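Long-range contact in beta-galactoside alpha-2,6-sialyltransferase (PDB 2Z4T), which probably transfers sialic acid from CMP-sialic acid to galactosides such as lactose in alpha-2,6 linkage, using a GT-B glycosyltransferase fold: residues A[464-478]-A[492-504]. Numbering follows the deposited sequence. Where two conformers were deposited one is given.
Sequences VFTSTETITDRETAL and VKEENVLFWADLP. With PO4 (phosphate ion), chain J.
F465 is held in parallel register beside F499 by two backbone bonds: F465 N donates to L498 O (2.8 Å) and W500 N to F465 O (2.8 Å). They attach 498-499 as the outermost strand of the six-stranded parallel sheet of the C-terminal Rossmann-like domain, completing a beta-alpha-beta unit whose helix is 481-488. The tight part surrounds the F499 ring, where F465, A477, L478 and F499 are all buried. A single methyl, A477 CB, sits over one face of that ring, 3.9 Å from its centroid, while F465 CB meets F499 CD1 and L478 CD2 meets F499 CE2. With chi1 at 165°, V497 turns CG1 away from its own N and against F465 CD2 (3.8 Å). Beyond the strand, T466 CA makes a CH-pi contact over the six-membered ring of W500, and V464 CG1 approaches W500 CD1 (3.5 Å); Y374 of helix 371-386 meets the indole edge-to-face. R474, its chain extended from CG to NE, reaches V497 O end-on with NH1 and NH2, the acceptor lying in the guanidinium plane. NH1 also forms a salt bridge with D502 OD1 (3.1 Å), the planes 73° apart. Looser contacts lie on the solvent side, where exposed T472 reaches A501, in the conformer given, through CG2. There D502 OD1 meets both F499 N and R474 NH1, so the guanidinium's positive charge would probably be partly balanced while it also holds V497 O.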
# COMPACT_ATOMS: atom_id res chain seq x y z
N VAL A 464 18.89 8.66 15.76
CA VAL A 464 20.31 8.72 15.47
C VAL A 464 20.48 8.54 13.98
O VAL A 464 19.87 7.65 13.39
CB VAL A 464 21.11 7.67 16.26
CG1 VAL A 464 22.57 7.68 15.82
CG2 VAL A 464 20.99 7.93 17.75
N PHE A 465 21.31 9.38 13.39
CA PHE A 465 21.62 9.30 11.98
C PHE A 465 22.90 8.52 11.76
O PHE A 465 23.78 8.45 12.61
CB PHE A 465 21.77 10.69 11.37
CG PHE A 465 20.50 11.47 11.34
CD1 PHE A 465 19.78 11.59 10.15
CD2 PHE A 465 20.01 12.09 12.48
CE1 PHE A 465 18.59 12.32 10.12
CE2 PHE A 465 18.82 12.82 12.45
CZ PHE A 465 18.11 12.93 11.28
N THR A 466 22.98 7.97 10.56
CA THR A 466 24.08 7.20 10.01
C THR A 466 25.42 7.95 9.86
O THR A 466 25.46 9.14 9.60
CB THR A 466 23.53 6.70 8.67
OG1 THR A 466 22.94 5.40 8.88
CG2 THR A 466 24.54 6.70 7.52
N SER A 467 26.52 7.24 10.05
CA SER A 467 27.86 7.75 9.80
C SER A 467 28.59 6.68 9.03
O SER A 467 28.27 5.50 9.15
CB SER A 467 28.60 8.01 11.12
OG SER A 467 28.09 9.14 11.79
N THR A 468 29.58 7.07 8.24
CA THR A 468 30.41 6.07 7.53
C THR A 468 31.63 5.82 8.42
O THR A 468 31.78 6.48 9.45
CB THR A 468 30.83 6.53 6.09
OG1 THR A 468 31.43 7.83 6.14
CG2 THR A 468 29.63 6.54 5.13
N GLU A 469 32.48 4.87 8.03
CA GLU A 469 33.73 4.63 8.79
C GLU A 469 34.77 5.73 8.55
O GLU A 469 35.91 5.65 9.02
CB GLU A 469 34.31 3.26 8.45
CG GLU A 469 33.42 2.08 8.80
CD GLU A 469 34.20 0.80 9.03
OE1 GLU A 469 33.84 -0.23 8.43
OE2 GLU A 469 35.17 0.84 9.81
N THR A 470 34.37 6.76 7.82
CA THR A 470 35.29 7.79 7.37
C THR A 470 35.13 9.10 8.16
O THR A 470 35.91 9.38 9.08
CB THR A 470 35.25 7.92 5.78
OG1 THR A 470 36.59 8.03 5.26
CG2 THR A 470 34.36 9.10 5.24
N ILE A 471 34.07 9.86 7.86
CA ILE A 471 34.05 11.33 8.09
C ILE A 471 35.12 11.79 9.09
O ILE A 471 36.23 12.07 8.64
CB ILE A 471 32.61 11.98 8.19
CG1 ILE A 471 31.73 11.51 7.03
CG2 ILE A 471 32.69 13.48 8.10
CD1 ILE A 471 30.65 12.52 6.58
N THR A 472 34.89 11.85 10.41
CA THR A 472 33.61 11.69 11.12
C THR A 472 32.93 13.08 11.21
O THR A 472 31.78 13.21 11.66
CB THR A 472 33.86 11.09 12.56
OG1 THR A 472 34.36 9.74 12.47
CG2 THR A 472 32.61 11.12 13.44
N ASP A 473 33.67 14.10 10.75
CA ASP A 473 33.35 15.54 10.80
C ASP A 473 31.87 15.98 10.83
O ASP A 473 31.06 15.54 10.01
CB ASP A 473 34.07 16.21 9.63
CG ASP A 473 34.21 17.67 9.82
OD1 ASP A 473 34.76 18.05 10.87
OD2 ASP A 473 33.75 18.43 8.93
N ARG A 474 31.52 16.90 11.74
CA ARG A 474 30.11 17.18 12.04
C ARG A 474 29.42 18.22 11.15
O ARG A 474 28.24 18.08 10.81
CB ARG A 474 29.91 17.56 13.51
CG ARG A 474 28.44 17.64 13.90
CD ARG A 474 28.23 18.19 15.29
NE ARG A 474 26.84 18.55 15.54
CZ ARG A 474 25.87 17.70 15.86
NH1 ARG A 474 26.14 16.41 15.93
NH2 ARG A 474 24.63 18.13 16.10
N GLU A 475 30.16 19.26 10.78
CA GLU A 475 29.58 20.38 10.05
C GLU A 475 28.91 19.98 8.73
O GLU A 475 27.80 20.43 8.42
CB GLU A 475 30.67 21.43 9.76
CG GLU A 475 30.11 22.80 9.38
CD GLU A 475 29.52 23.55 10.58
OE1 GLU A 475 28.47 23.11 11.11
OE2 GLU A 475 30.13 24.58 10.99
N THR A 476 29.60 19.15 7.96
CA THR A 476 29.11 18.73 6.66
C THR A 476 28.30 17.45 6.76
O THR A 476 27.61 17.08 5.81
CB THR A 476 30.26 18.56 5.64
OG1 THR A 476 31.46 18.19 6.34
CG2 THR A 476 30.48 19.89 4.80
N ALA A 477 28.39 16.77 7.90
CA ALA A 477 27.56 15.63 8.19
C ALA A 477 26.12 16.11 8.29
O ALA A 477 25.20 15.42 7.86
CB ALA A 477 27.99 14.96 9.47
N LEU A 478 25.96 17.32 8.84
CA LEU A 478 24.64 17.94 9.03
C LEU A 478 24.05 18.38 7.70
O LEU A 478 22.86 18.64 7.59
CB LEU A 478 24.71 19.16 9.96
CG LEU A 478 24.82 18.93 11.48
CD1 LEU A 478 25.18 20.24 12.22
CD2 LEU A 478 23.55 18.32 12.08
N VAL A 492 13.28 16.70 14.33
CA VAL A 492 14.49 16.74 15.08
C VAL A 492 14.95 18.19 15.03
O VAL A 492 14.59 18.93 14.10
CB VAL A 492 15.48 15.74 14.41
CG1 VAL A 492 16.27 16.39 13.23
CG2 VAL A 492 16.37 15.14 15.41
N LYS A 493 15.72 18.62 16.02
CA LYS A 493 16.28 19.97 16.04
C LYS A 493 17.77 19.90 15.71
O LYS A 493 18.45 18.99 16.18
CB LYS A 493 16.06 20.62 17.41
CG LYS A 493 14.73 21.35 17.54
CD LYS A 493 14.42 21.81 18.98
CE LYS A 493 13.15 21.10 19.51
NZ LYS A 493 12.74 21.54 20.87
N GLU A 494 18.27 20.84 14.91
CA GLU A 494 19.66 20.77 14.44
C GLU A 494 20.67 20.62 15.58
O GLU A 494 21.53 19.75 15.54
CB GLU A 494 20.05 21.96 13.55
CG GLU A 494 21.24 21.62 12.64
CD GLU A 494 21.78 22.82 11.84
OE1 GLU A 494 22.35 23.74 12.48
OE2 GLU A 494 21.66 22.81 10.58
N GLU A 495 20.56 21.47 16.60
CA GLU A 495 21.53 21.44 17.69
C GLU A 495 21.54 20.10 18.45
O GLU A 495 22.49 19.81 19.16
CB GLU A 495 21.35 22.65 18.64
CG GLU A 495 19.96 22.79 19.34
CD GLU A 495 18.81 23.25 18.40
OE1 GLU A 495 19.06 23.52 17.18
OE2 GLU A 495 17.65 23.33 18.87
N ASN A 496 20.51 19.27 18.26
CA ASN A 496 20.44 17.96 18.91
C ASN A 496 20.60 16.73 18.00
O ASN A 496 20.47 15.60 18.47
CB ASN A 496 19.12 17.80 19.67
CG ASN A 496 18.84 18.95 20.65
OD1 ASN A 496 19.70 19.78 20.96
ND2 ASN A 496 17.60 18.99 21.13
N VAL A 497 20.84 16.94 16.70
CA VAL A 497 21.01 15.83 15.78
C VAL A 497 22.16 14.97 16.29
O VAL A 497 23.19 15.52 16.70
CB VAL A 497 21.37 16.31 14.35
CG1 VAL A 497 21.88 15.19 13.51
CG2 VAL A 497 20.17 16.98 13.69
N LEU A 498 21.99 13.66 16.27
CA LEU A 498 23.07 12.74 16.66
C LEU A 498 23.52 11.91 15.47
O LEU A 498 22.70 11.48 14.69
CB LEU A 498 22.59 11.81 17.78
CG LEU A 498 22.07 12.53 19.03
CD1 LEU A 498 21.23 11.61 19.93
CD2 LEU A 498 23.26 13.16 19.80
N PHE A 499 24.81 11.66 15.33
CA PHE A 499 25.28 10.74 14.31
C PHE A 499 25.92 9.60 15.05
O PHE A 499 26.47 9.83 16.10
CB PHE A 499 26.31 11.41 13.38
CG PHE A 499 25.76 12.56 12.62
CD1 PHE A 499 25.06 12.34 11.43
CD2 PHE A 499 25.92 13.86 13.11
CE1 PHE A 499 24.51 13.42 10.71
CE2 PHE A 499 25.37 14.94 12.42
CZ PHE A 499 24.67 14.73 11.22
N TRP A 500 25.86 8.37 14.54
CA TRP A 500 26.49 7.18 15.13
C TRP A 500 27.83 7.46 15.77
O TRP A 500 28.26 6.78 16.70
CB TRP A 500 26.76 6.14 14.05
CG TRP A 500 25.62 5.26 13.68
CD1 TRP A 500 24.47 5.06 14.38
CD2 TRP A 500 25.52 4.42 12.52
NE1 TRP A 500 23.66 4.17 13.73
CE2 TRP A 500 24.28 3.76 12.58
CE3 TRP A 500 26.37 4.17 11.43
CZ2 TRP A 500 23.85 2.86 11.60
CZ3 TRP A 500 25.95 3.27 10.45
CH2 TRP A 500 24.70 2.62 10.54
N ALA A 501 28.50 8.54 15.37
CA ALA A 501 29.96 8.52 15.53
C ALA A 501 30.88 9.44 16.39
O ALA A 501 32.04 9.03 16.57
CB ALA A 501 30.63 8.25 14.14
N ASP A 502 30.52 10.60 16.98
CA ASP A 502 29.27 11.12 17.61
C ASP A 502 28.79 10.50 18.93
O ASP A 502 28.62 11.23 19.91
CB ASP A 502 28.13 11.50 16.66
CG ASP A 502 27.22 12.63 17.24
OD1 ASP A 502 26.66 13.43 16.46
OD2 ASP A 502 27.06 12.72 18.47
N LEU A 503 28.57 9.19 18.98
CA LEU A 503 28.06 8.64 20.23
C LEU A 503 29.20 7.99 20.99
O LEU A 503 30.17 7.54 20.38
CB LEU A 503 26.97 7.61 19.96
CG LEU A 503 25.66 8.05 19.34
CD1 LEU A 503 24.84 6.81 19.01
CD2 LEU A 503 24.88 9.03 20.24
N PRO A 504 29.08 7.91 22.33
CA PRO A 504 30.09 7.23 23.13
C PRO A 504 30.14 5.77 22.76
O PRO A 504 29.12 5.21 22.37
CB PRO A 504 29.56 7.35 24.57
CG PRO A 504 28.38 8.25 24.53
CD PRO A 504 27.97 8.47 23.14
P PO4 J . 15.44 16.92 19.00
O1 PO4 J . 16.48 17.09 17.92
O2 PO4 J . 14.43 18.04 18.91
O3 PO4 J . 14.73 15.59 18.82
O4 PO4 J . 16.16 16.97 20.33